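Local coordinates for protein endo-1,4-beta-xylanase (Uncultured bacterium, PDB 7AX7) that removes acetyl groups from acetylated xylan using a bound cobalt ion, as the carbohydrate esterase domain of a multidomain xylanase, at residues F35-M49 and A87-R100. Sequence-based numbering, arbitrary orientation.
Sequences FLIGQNVNSNTLSIM and AIKNSVGVDVKFFR
Phe35 and Arg100 meet as ring and guanidinium, an off-centre cation-pi pair with Arg100 CZ 4.3 Å from the ring centroid and the two planes 39° apart. Phe35 CE1 lies over one face of the guanidinium, near its rim, while NH1 comes within 3.4 Å of Phe35 CD1. Arg100 reaches back over the ring because its chain, extended through chi2, bends at chi3 (-90°); its CB, on the guanidinium's side, is 3.4 Å from Phe35 CD2. Phe98 CB comes obliquely to Phe35 CE2 from the other side (3.8 Å). Arg100 NH1 forms a salt bridge with Asp11, and NH2 hydrogen-bonds Thr9 OG1 and Gln120 O. An alanine replacing Phe35 would probably leave the guanidinium without its cation-pi partner and open a gap beside Phe98 CB. Elsewhere Leu36 CD1 packs on Ile88 CD1, and Met49, bent at chi3, brings CE within 3.5 Å of Ser91 OG, which hydrogen-bonds Ala87 O. Val92 CG1 touches Met49 CB and Leu46 CD1. In this NodB-homology domain, consistent with the family's deformed beta/alpha barrel, the contact packs the end of helix 74-92 against the start of helix 46-54, and strand 33-36 of the parallel sheet against the loop reaching Arg100, whose O is hydrogen-bonded to ND1 of cobalt ligand His62, just after strand 58-61.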
ATOM      1  N   PHE A  35      -0.278  -1.850   2.821  1.00  7.83           N
ATOM      2  CA  PHE A  35       0.897  -2.692   2.994  1.00  8.13           C
ATOM      3  C   PHE A  35       1.293  -2.633   4.463  1.00  9.55           C
ATOM      4  O   PHE A  35       1.799  -1.608   4.946  1.00  7.04           O
ATOM      5  CB  PHE A  35       2.020  -2.226   2.068  1.00  8.52           C
ATOM      6  CG  PHE A  35       1.741  -2.480   0.608  1.00  7.32           C
ATOM      7  CD1 PHE A  35       0.896  -1.646  -0.105  1.00  5.67           C
ATOM      8  CD2 PHE A  35       2.325  -3.560  -0.048  1.00  6.29           C
ATOM      9  CE1 PHE A  35       0.628  -1.881  -1.461  1.00  5.85           C
ATOM     10  CE2 PHE A  35       2.065  -3.807  -1.405  1.00  7.36           C
ATOM     11  CZ  PHE A  35       1.208  -2.966  -2.110  1.00  5.80           C
ATOM     12  N   LEU A  36       1.047  -3.722   5.175  1.00  5.93           N
ATOM     13  CA  LEU A  36       1.151  -3.713   6.620  1.00  5.81           C
ATOM     14  C   LEU A  36       2.525  -4.179   7.072  1.00  8.18           C
ATOM     15  O   LEU A  36       3.154  -5.045   6.453  1.00  7.54           O
ATOM     16  CB  LEU A  36       0.079  -4.604   7.253  1.00  6.24           C
ATOM     17  CG  LEU A  36      -1.385  -4.417   6.825  1.00  6.63           C
ATOM     18  CD1 LEU A  36      -2.260  -5.421   7.569  1.00  5.59           C
ATOM     19  CD2 LEU A  36      -1.859  -3.002   7.079  1.00  4.57           C
ATOM     20  N   ILE A  37       2.975  -3.592   8.174  1.00  6.95           N
ATOM     21  CA  ILE A  37       4.142  -4.068   8.903  1.00  7.75           C
ATOM     22  C   ILE A  37       3.683  -5.187   9.832  1.00  9.08           C
ATOM     23  O   ILE A  37       2.779  -4.994  10.651  1.00  8.46           O
ATOM     24  CB  ILE A  37       4.799  -2.920   9.685  1.00  9.99           C
ATOM     25  CG1 ILE A  37       5.252  -1.826   8.709  1.00  8.25           C
ATOM     26  CG2 ILE A  37       5.956  -3.443  10.545  1.00  9.53           C
ATOM     27  CD1 ILE A  37       5.829  -0.583   9.372  1.00 10.83           C
ATOM     28  N   GLY A  38       4.303  -6.363   9.700  1.00  9.39           N
ATOM     29  CA  GLY A  38       3.828  -7.532  10.429  1.00 10.25           C
ATOM     30  C   GLY A  38       3.783  -7.341  11.937  1.00 13.31           C
ATOM     31  O   GLY A  38       2.848  -7.807  12.598  1.00 14.40           O
ATOM     32  N   GLN A  39       4.790  -6.670  12.510  1.00 10.27           N
ATOM     33  CA  GLN A  39       4.767  -6.503  13.958  1.00 14.03           C
ATOM     34  C   GLN A  39       3.691  -5.524  14.416  1.00 14.32           C
ATOM     35  O   GLN A  39       3.403  -5.468  15.616  1.00 13.68           O
ATOM     36  CB  GLN A  39       6.147  -6.082  14.488  1.00 13.90           C
ATOM     37  CG  GLN A  39       6.587  -4.679  14.130  1.00 15.22           C
ATOM     38  CD  GLN A  39       8.065  -4.437  14.430  1.00 16.51           C
ATOM     39  OE1 GLN A  39       8.763  -5.316  14.932  1.00 16.43           O
ATOM     40  NE2 GLN A  39       8.542  -3.239  14.114  1.00 16.50           N
ATOM     41  N   ASN A  40       3.073  -4.777  13.499  1.00 11.88           N
ATOM     42  CA  ASN A  40       1.913  -3.960  13.831  1.00  9.84           C
ATOM     43  C   ASN A  40       0.603  -4.741  13.770  1.00 10.17           C
ATOM     44  O   ASN A  40      -0.451  -4.161  14.037  1.00 11.57           O
ATOM     45  CB  ASN A  40       1.820  -2.740  12.902  1.00 11.66           C
ATOM     46  CG  ASN A  40       2.932  -1.716  13.146  1.00 13.61           C
ATOM     47  OD1 ASN A  40       3.682  -1.811  14.111  1.00 13.90           O
ATOM     48  ND2 ASN A  40       3.019  -0.719  12.271  1.00 11.82           N
ATOM     49  N   VAL A  41       0.637  -6.026  13.414  1.00 10.43           N
ATOM     50  CA  VAL A  41      -0.555  -6.874  13.392  1.00 11.74           C
ATOM     51  C   VAL A  41      -0.652  -7.541  14.762  1.00 10.93           C
ATOM     52  O   VAL A  41       0.076  -8.487  15.055  1.00 12.68           O
ATOM     53  CB  VAL A  41      -0.503  -7.909  12.262  1.00  8.85           C
ATOM     54  CG1 VAL A  41      -1.674  -8.885  12.368  1.00 11.02           C
ATOM     55  CG2 VAL A  41      -0.502  -7.229  10.899  1.00  8.14           C
ATOM     56  N   ASN A  42      -1.558  -7.051  15.605  1.00  9.30           N
ATOM     57  CA  ASN A  42      -1.677  -7.551  16.973  1.00 16.11           C
ATOM     58  C   ASN A  42      -3.077  -7.224  17.497  1.00 12.32           C
ATOM     59  O   ASN A  42      -3.920  -6.671  16.781  1.00 12.70           O
ATOM     60  CB  ASN A  42      -0.583  -6.945  17.860  1.00 10.70           C
ATOM     61  CG  ASN A  42      -0.555  -5.434  17.765  1.00 13.84           C
ATOM     62  OD1 ASN A  42      -1.518  -4.770  18.140  1.00 13.98           O
ATOM     63  ND2 ASN A  42       0.535  -4.883  17.239  1.00 15.93           N
ATOM     64  N   SER A  43      -3.324  -7.570  18.766  1.00 13.49           N
ATOM     65  CA  SER A  43      -4.652  -7.349  19.339  1.00 12.23           C
ATOM     66  C   SER A  43      -5.013  -5.870  19.403  1.00 13.11           C
ATOM     67  O   SER A  43      -6.205  -5.533  19.386  1.00 15.48           O
ATOM     68  CB  SER A  43      -4.749  -7.983  20.728  1.00 15.11           C
ATOM     69  OG  SER A  43      -3.696  -7.535  21.556  1.00 16.95           O
ATOM     70  N   ASN A  44      -4.017  -4.978  19.450  1.00 14.36           N
ATOM     71  CA  ASN A  44      -4.298  -3.545  19.439  1.00 15.05           C
ATOM     72  C   ASN A  44      -4.801  -3.062  18.077  1.00 11.67           C
ATOM     73  O   ASN A  44      -5.497  -2.043  18.001  1.00 14.30           O
ATOM     74  CB  ASN A  44      -3.046  -2.753  19.829  1.00 17.21           C
ATOM     75  CG  ASN A  44      -2.636  -2.974  21.271  1.00 20.12           C
ATOM     76  OD1 ASN A  44      -3.474  -3.203  22.138  1.00 23.89           O
ATOM     77  ND2 ASN A  44      -1.341  -2.894  21.534  1.00 22.25           N
ATOM     78  N   THR A  45      -4.443  -3.740  16.995  1.00  9.27           N
ATOM     79  CA  THR A  45      -4.842  -3.308  15.655  1.00 14.72           C
ATOM     80  C   THR A  45      -5.901  -4.205  15.022  1.00 11.79           C
ATOM     81  O   THR A  45      -6.333  -3.930  13.897  1.00 11.34           O
ATOM     82  CB  THR A  45      -3.618  -3.242  14.731  1.00  9.13           C
ATOM     83  OG1 THR A  45      -2.935  -4.505  14.758  1.00 10.28           O
ATOM     84  CG2 THR A  45      -2.670  -2.136  15.172  1.00 12.34           C
ATOM     85  N   LEU A  46      -6.323  -5.266  15.716  1.00 10.95           N
ATOM     86  CA  LEU A  46      -7.276  -6.222  15.152  1.00 11.89           C
ATOM     87  C   LEU A  46      -8.521  -5.538  14.596  1.00  8.26           C
ATOM     88  O   LEU A  46      -8.934  -5.798  13.461  1.00  9.72           O
ATOM     89  CB  LEU A  46      -7.673  -7.243  16.220  1.00 13.63           C
ATOM     90  CG  LEU A  46      -8.812  -8.184  15.828  1.00 10.15           C
ATOM     91  CD1 LEU A  46      -8.395  -9.060  14.651  1.00  7.35           C
ATOM     92  CD2 LEU A  46      -9.219  -9.036  17.024  1.00 14.06           C
ATOM     93  N   SER A  47      -9.152  -4.677  15.393  1.00  9.85           N
ATOM     94  CA  SER A  47     -10.424  -4.122  14.965  1.00 10.78           C
ATOM     95  C   SER A  47     -10.251  -3.249  13.729  1.00  8.37           C
ATOM     96  O   SER A  47     -11.155  -3.187  12.891  1.00  9.34           O
ATOM     97  CB  SER A  47     -11.084  -3.356  16.113  1.00  9.59           C
ATOM     98  OG  SER A  47     -10.293  -2.261  16.523  1.00 24.97           O
ATOM     99  N   ILE A  48      -9.083  -2.624  13.570  1.00  8.19           N
ATOM    100  CA  ILE A  48      -8.808  -1.827  12.376  1.00  6.55           C
ATOM    101  C   ILE A  48      -8.668  -2.732  11.157  1.00  7.79           C
ATOM    102  O   ILE A  48      -9.254  -2.477  10.098  1.00  5.92           O
ATOM    103  CB  ILE A  48      -7.552  -0.964  12.595  1.00 10.19           C
ATOM    104  CG1 ILE A  48      -7.818   0.116  13.649  1.00 12.24           C
ATOM    105  CG2 ILE A  48      -7.032  -0.356  11.270  1.00  6.22           C
ATOM    106  CD1 ILE A  48      -6.528   0.766  14.189  1.00 13.40           C
ATOM    107  N   MET A  49      -7.903  -3.820  11.297  1.00  8.12           N
ATOM    108  CA  MET A  49      -7.759  -4.768  10.195  1.00  7.79           C
ATOM    109  C   MET A  49      -9.097  -5.421   9.844  1.00  7.30           C
ATOM    110  O   MET A  49      -9.386  -5.660   8.665  1.00  7.78           O
ATOM    111  CB  MET A  49      -6.711  -5.824  10.550  1.00  7.91           C
ATOM    112  CG  MET A  49      -5.333  -5.226  10.862  1.00 12.91           C
ATOM    113  SD  MET A  49      -4.078  -6.445  11.298  1.00  9.26           S
ATOM    114  CE  MET A  49      -4.178  -7.568   9.896  1.00  7.26           C
ATOM    115  N   ALA A  87       0.564 -13.880   9.826  1.00  9.78           N
ATOM    116  CA  ALA A  87      -0.104 -12.994  10.782  1.00 14.68           C
ATOM    117  C   ALA A  87      -1.381 -12.395  10.189  1.00  9.64           C
ATOM    118  O   ALA A  87      -2.410 -12.302  10.867  1.00 10.30           O
ATOM    119  CB  ALA A  87       0.843 -11.880  11.233  1.00  8.63           C
ATOM    120  N   ILE A  88      -1.331 -11.981   8.924  1.00 11.23           N
ATOM    121  CA  ILE A  88      -2.503 -11.395   8.285  1.00  7.51           C
ATOM    122  C   ILE A  88      -3.559 -12.463   8.000  1.00 11.76           C
ATOM    123  O   ILE A  88      -4.762 -12.236   8.200  1.00 12.40           O
ATOM    124  CB  ILE A  88      -2.082 -10.652   7.009  1.00  9.66           C
ATOM    125  CG1 ILE A  88      -1.233  -9.432   7.374  1.00  9.31           C
ATOM    126  CG2 ILE A  88      -3.303 -10.260   6.196  1.00  8.79           C
ATOM    127  CD1 ILE A  88      -0.527  -8.801   6.186  1.00  7.21           C
ATOM    128  N   LYS A  89      -3.130 -13.645   7.547  1.00  9.90           N
ATOM    129  CA  LYS A  89      -4.077 -14.724   7.272  1.00 10.04           C
ATOM    130  C   LYS A  89      -4.740 -15.221   8.550  1.00  9.18           C
ATOM    131  O   LYS A  89      -5.966 -15.395   8.601  1.00  8.53           O
ATOM    132  CB  LYS A  89      -3.368 -15.876   6.564  1.00 10.57           C
ATOM    133  CG  LYS A  89      -4.272 -17.073   6.267  1.00 10.63           C
ATOM    134  CD  LYS A  89      -5.414 -16.687   5.335  1.00 11.20           C
ATOM    135  CE  LYS A  89      -6.191 -17.917   4.881  1.00 15.41           C
ATOM    136  NZ  LYS A  89      -7.336 -17.549   3.991  1.00 17.38           N
ATOM    137  N   ASN A  90      -3.946 -15.443   9.599  1.00  6.79           N
ATOM    138  CA  ASN A  90      -4.481 -15.996  10.837  1.00  9.03           C
ATOM    139  C   ASN A  90      -5.270 -14.988  11.656  1.00 10.86           C
ATOM    140  O   ASN A  90      -6.029 -15.400  12.541  1.00  8.97           O
ATOM    141  CB  ASN A  90      -3.355 -16.563  11.701  1.00  9.67           C
ATOM    142  CG  ASN A  90      -2.738 -17.788  11.097  1.00 11.06           C
ATOM    143  OD1 ASN A  90      -3.319 -18.415  10.208  1.00 12.54           O
ATOM    144  ND2 ASN A  90      -1.558 -18.147  11.571  1.00 10.94           N
ATOM    145  N   SER A  91      -5.086 -13.689  11.416  1.00 10.19           N
ATOM    146  CA  SER A  91      -5.839 -12.695  12.173  1.00 13.91           C
ATOM    147  C   SER A  91      -7.188 -12.402  11.532  1.00 12.59           C
ATOM    148  O   SER A  91      -8.214 -12.454  12.215  1.00 12.21           O
ATOM    149  CB  SER A  91      -5.037 -11.394  12.333  1.00 11.32           C
ATOM    150  OG  SER A  91      -4.735 -10.785  11.085  1.00 11.30           O
ATOM    151  N   VAL A  92      -7.214 -12.089  10.237  1.00  9.50           N
ATOM    152  CA  VAL A  92      -8.463 -11.656   9.615  1.00  9.49           C
ATOM    153  C   VAL A  92      -8.747 -12.397   8.310  1.00  9.76           C
ATOM    154  O   VAL A  92      -9.634 -12.001   7.548  1.00 11.50           O
ATOM    155  CB  VAL A  92      -8.464 -10.134   9.385  1.00  9.69           C
ATOM    156  CG1 VAL A  92      -8.272  -9.395  10.711  1.00  6.09           C
ATOM    157  CG2 VAL A  92      -7.394  -9.736   8.359  1.00  9.07           C
ATOM    158  N   GLY A  93      -8.005 -13.465   8.038  1.00 11.27           N
ATOM    159  CA  GLY A  93      -8.421 -14.430   7.032  1.00 11.62           C
ATOM    160  C   GLY A  93      -8.154 -14.082   5.581  1.00 15.68           C
ATOM    161  O   GLY A  93      -8.736 -14.716   4.697  1.00 14.21           O
ATOM    162  N   VAL A  94      -7.284 -13.117   5.288  1.00 12.35           N
ATOM    163  CA  VAL A  94      -7.024 -12.754   3.898  1.00 13.59           C
ATOM    164  C   VAL A  94      -5.592 -13.103   3.536  1.00 12.31           C
ATOM    165  O   VAL A  94      -4.697 -13.162   4.388  1.00  9.47           O
ATOM    166  CB  VAL A  94      -7.307 -11.270   3.584  1.00 17.88           C
ATOM    167  CG1 VAL A  94      -8.737 -10.923   3.948  1.00 16.98           C
ATOM    168  CG2 VAL A  94      -6.308 -10.365   4.285  1.00 15.17           C
ATOM    169  N   ASP A  95      -5.388 -13.319   2.239  1.00 13.17           N
ATOM    170  CA  ASP A  95      -4.134 -13.805   1.688  1.00 14.09           C
ATOM    171  C   ASP A  95      -3.376 -12.650   1.043  1.00 12.16           C
ATOM    172  O   ASP A  95      -3.851 -12.045   0.077  1.00 11.62           O
ATOM    173  CB  ASP A  95      -4.409 -14.916   0.676  1.00 15.55           C
ATOM    174  CG  ASP A  95      -5.091 -16.125   1.314  1.00 15.88           C
ATOM    175  OD1 ASP A  95      -4.560 -16.636   2.324  1.00 23.73           O
ATOM    176  OD2 ASP A  95      -6.161 -16.539   0.825  1.00 25.42           O
ATOM    177  N   VAL A  96      -2.201 -12.346   1.587  1.00  8.37           N
ATOM    178  CA  VAL A  96      -1.319 -11.365   0.967  1.00 10.57           C
ATOM    179  C   VAL A  96      -1.072 -11.744  -0.489  1.00 10.72           C
ATOM    180  O   VAL A  96      -0.838 -12.913  -0.811  1.00 11.63           O
ATOM    181  CB  VAL A  96      -0.011 -11.276   1.773  1.00 11.81           C
ATOM    182  CG1 VAL A  96       1.090 -10.610   0.962  1.00  9.65           C
ATOM    183  CG2 VAL A  96      -0.268 -10.524   3.075  1.00 11.15           C
ATOM    184  N   LYS A  97      -1.155 -10.757  -1.382  1.00  9.11           N
ATOM    185  CA  LYS A  97      -0.801 -10.963  -2.781  1.00 12.50           C
ATOM    186  C   LYS A  97       0.363 -10.105  -3.246  1.00 10.45           C
ATOM    187  O   LYS A  97       0.919 -10.379  -4.314  1.00 11.24           O
ATOM    188  CB  LYS A  97      -1.999 -10.679  -3.702  1.00  7.48           C
ATOM    189  CG  LYS A  97      -3.216 -11.541  -3.447  1.00 16.02           C
ATOM    190  CD  LYS A  97      -2.879 -13.013  -3.575  1.00 17.56           C
ATOM    191  CE  LYS A  97      -4.108 -13.846  -3.951  1.00 30.43           C
ATOM    192  NZ  LYS A  97      -5.210 -13.755  -2.955  1.00 28.59           N
ATOM    193  N   PHE A  98       0.733  -9.072  -2.494  1.00 10.55           N
ATOM    194  CA  PHE A  98       1.742  -8.122  -2.931  1.00  9.02           C
ATOM    195  C   PHE A  98       2.671  -7.777  -1.778  1.00  9.35           C
ATOM    196  O   PHE A  98       2.295  -7.854  -0.604  1.00 10.41           O
ATOM    197  CB  PHE A  98       1.082  -6.869  -3.506  1.00  6.75           C
ATOM    198  CG  PHE A  98       0.307  -7.142  -4.751  1.00  9.56           C
ATOM    199  CD1 PHE A  98       0.956  -7.218  -5.981  1.00  9.44           C
ATOM    200  CD2 PHE A  98      -1.064  -7.375  -4.694  1.00  9.92           C
ATOM    201  CE1 PHE A  98       0.237  -7.498  -7.150  1.00 12.44           C
ATOM    202  CE2 PHE A  98      -1.797  -7.647  -5.848  1.00 10.16           C
ATOM    203  CZ  PHE A  98      -1.149  -7.712  -7.079  1.00 13.68           C
ATOM    204  N   PHE A  99       3.894  -7.397  -2.140  1.00  7.97           N
ATOM    205  CA  PHE A  99       4.926  -6.956  -1.217  1.00  9.65           C
ATOM    206  C   PHE A  99       5.435  -5.589  -1.648  1.00  9.58           C
ATOM    207  O   PHE A  99       5.647  -5.341  -2.840  1.00  8.08           O
ATOM    208  CB  PHE A  99       6.090  -7.966  -1.184  1.00  8.47           C
ATOM    209  CG  PHE A  99       7.342  -7.448  -0.536  1.00  8.13           C
ATOM    210  CD1 PHE A  99       7.398  -7.242   0.836  1.00  7.74           C
ATOM    211  CD2 PHE A  99       8.489  -7.210  -1.295  1.00 10.71           C
ATOM    212  CE1 PHE A  99       8.568  -6.796   1.444  1.00  7.98           C
ATOM    213  CE2 PHE A  99       9.662  -6.756  -0.697  1.00  8.11           C
ATOM    214  CZ  PHE A  99       9.700  -6.548   0.678  1.00  6.41           C
ATOM    215  N   ARG A 100       5.630  -4.699  -0.680  1.00  7.32           N
ATOM    216  CA  ARG A 100       6.330  -3.448  -0.950  1.00  8.66           C
ATOM    217  C   ARG A 100       7.554  -3.353  -0.050  1.00  7.67           C
ATOM    218  O   ARG A 100       7.420  -3.426   1.182  1.00  8.20           O
ATOM    219  CB  ARG A 100       5.423  -2.238  -0.753  1.00  7.04           C
ATOM    220  CG  ARG A 100       6.132  -0.918  -1.001  1.00 10.05           C
ATOM    221  CD  ARG A 100       5.147   0.223  -0.788  1.00 14.88           C
ATOM    222  NE  ARG A 100       4.451   0.582  -2.009  1.00 14.41           N
ATOM    223  CZ  ARG A 100       3.207   1.052  -2.054  1.00 12.95           C
ATOM    224  NH1 ARG A 100       2.497   1.201  -0.941  1.00 12.42           N
ATOM    225  NH2 ARG A 100       2.671   1.360  -3.217  1.00  9.40           N
TER